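Local coordinates for protein FeoA (Thermococcus thioreducens, PDB 3E19) that probably takes part in regulating ferrous iron uptake, as a small metal-binding beta-barrel protein of the FeoA family with an SH3-like fold, at residues C[44-47]-C[53-56]. Numbering follows the deposited sequence.
Sequences VLES and IIIS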
loop_
_atom_site.group_PDB
_atom_site.type_symbol
_atom_site.label_atom_id
_atom_site.label_comp_id
_atom_site.label_asym_id
_atom_site.label_seq_id
_atom_site.Cartn_x
_atom_site.Cartn_y
_atom_site.Cartn_z
ATOM N N VAL C 44 -1.517 25.335 11.405
ATOM C CA VAL C 44 -2.394 24.699 12.339
ATOM C C VAL C 44 -3.802 24.809 11.770
ATOM O O VAL C 44 -4.239 25.916 11.427
ATOM C CB VAL C 44 -2.299 25.359 13.680
ATOM C CG1 VAL C 44 -3.246 24.643 14.674
ATOM C CG2 VAL C 44 -0.807 25.314 14.115
ATOM N N LEU C 45 -4.457 23.657 11.632
ATOM C CA LEU C 45 -5.789 23.570 11.021
ATOM C C LEU C 45 -6.900 23.434 12.060
ATOM O O LEU C 45 -7.964 23.969 11.870
ATOM C CB LEU C 45 -5.866 22.382 10.068
ATOM C CG LEU C 45 -4.883 22.326 8.904
ATOM C CD1 LEU C 45 -5.290 21.226 7.975
ATOM C CD2 LEU C 45 -4.839 23.625 8.140
ATOM N N GLU C 46 -6.657 22.687 13.129
ATOM C CA GLU C 46 -7.663 22.448 14.171
ATOM C C GLU C 46 -6.957 22.149 15.463
ATOM O O GLU C 46 -5.883 21.554 15.466
ATOM C CB GLU C 46 -8.622 21.256 13.899
ATOM C CG GLU C 46 -8.727 20.789 12.473
ATOM C CD GLU C 46 -9.553 19.518 12.321
ATOM O OE1 GLU C 46 -10.245 19.137 13.302
ATOM O OE2 GLU C 46 -9.497 18.895 11.215
ATOM N N SER C 47 -7.597 22.530 16.563
ATOM C CA SER C 47 -7.110 22.221 17.888
ATOM C C SER C 47 -8.244 22.233 18.896
ATOM O O SER C 47 -9.244 22.948 18.703
ATOM C CB SER C 47 -6.060 23.237 18.302
ATOM O OG SER C 47 -5.396 22.805 19.471
ATOM N N ILE C 53 -3.982 18.087 17.887
ATOM C CA ILE C 53 -3.861 19.208 16.959
ATOM C C ILE C 53 -3.739 18.663 15.551
ATOM O O ILE C 53 -2.944 17.736 15.301
ATOM C CB ILE C 53 -2.594 20.028 17.304
ATOM C CG1 ILE C 53 -2.614 20.406 18.786
ATOM C CG2 ILE C 53 -2.493 21.267 16.435
ATOM C CD1 ILE C 53 -1.382 21.182 19.233
ATOM N N ILE C 54 -4.455 19.256 14.617
ATOM C CA ILE C 54 -4.325 18.877 13.226
ATOM C C ILE C 54 -3.515 19.944 12.529
ATOM O O ILE C 54 -3.891 21.113 12.556
ATOM C CB ILE C 54 -5.697 18.730 12.540
ATOM C CG1 ILE C 54 -6.582 17.764 13.340
ATOM C CG2 ILE C 54 -5.563 18.355 11.045
ATOM C CD1 ILE C 54 -5.997 16.353 13.602
ATOM N N ILE C 55 -2.413 19.535 11.903
ATOM C CA ILE C 55 -1.541 20.432 11.167
ATOM C C ILE C 55 -1.408 20.026 9.707
ATOM O O ILE C 55 -1.686 18.889 9.317
ATOM C CB ILE C 55 -0.092 20.489 11.782
ATOM C CG1 ILE C 55 0.595 19.116 11.678
ATOM C CG2 ILE C 55 -0.132 20.913 13.271
ATOM C CD1 ILE C 55 2.090 19.020 12.187
ATOM N N SER C 56 -0.903 20.967 8.917
ATOM C CA SER C 56 -0.516 20.723 7.555
ATOM C C SER C 56 0.956 21.137 7.377
ATOM O O SER C 56 1.350 22.263 7.753
ATOM C CB SER C 56 -1.430 21.530 6.658
ATOM O OG SER C 56 -0.944 21.587 5.345
#
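Ile-54 O takes two backbone N-H groups at once: Leu-45 N sits 2.8 Å from it, and Glu-46 N makes a longer bond of 3.2 Å to the same oxygen. Both donors lie in the carbonyl plane, but Leu-45 N comes in closer to the C=O line (159°), whereas Glu-46 N is set well off it at 137°, on a lone pair. The return bond runs from Ile-54 N to Glu-46 O at 2.8 Å. Two residues facing one make this a classic beta bulge, in the hairpin that joins strands 41-46 and 53-57 of the SH3-like barrel; Leu-45 has a helix-like psi of -38°, and the register slips by one between the Val-44/Ile-55 pair and Glu-46/Ile-54. Within the bulge, the side chains of Glu-46 and Ile-54 lie side by side and point the same way. The extended Glu-46 chain runs along Ile-54, CG 3.7 Å from its CB and CD 3.6 Å from its CG1, and the carboxylate reaches a weak, long ion pair with Arg-61. Cutting Glu-46 back to an alanine would take away the CG and CD that lie against Ile-54, and would probably leave that flank thinly covered and Arg-61 without a weak, distant partner. On the buried face, Val-44 CG1 meets Ile-53 CG2 at 3.9 Å; each methyl stands anti to its own main-chain nitrogen, which turns the two toward one another. Leu-45 leans the other way along the strand, its CD1 4.1 Å from Ser-56 CB, and its side chain also touches Arg-61 on strand 60-64.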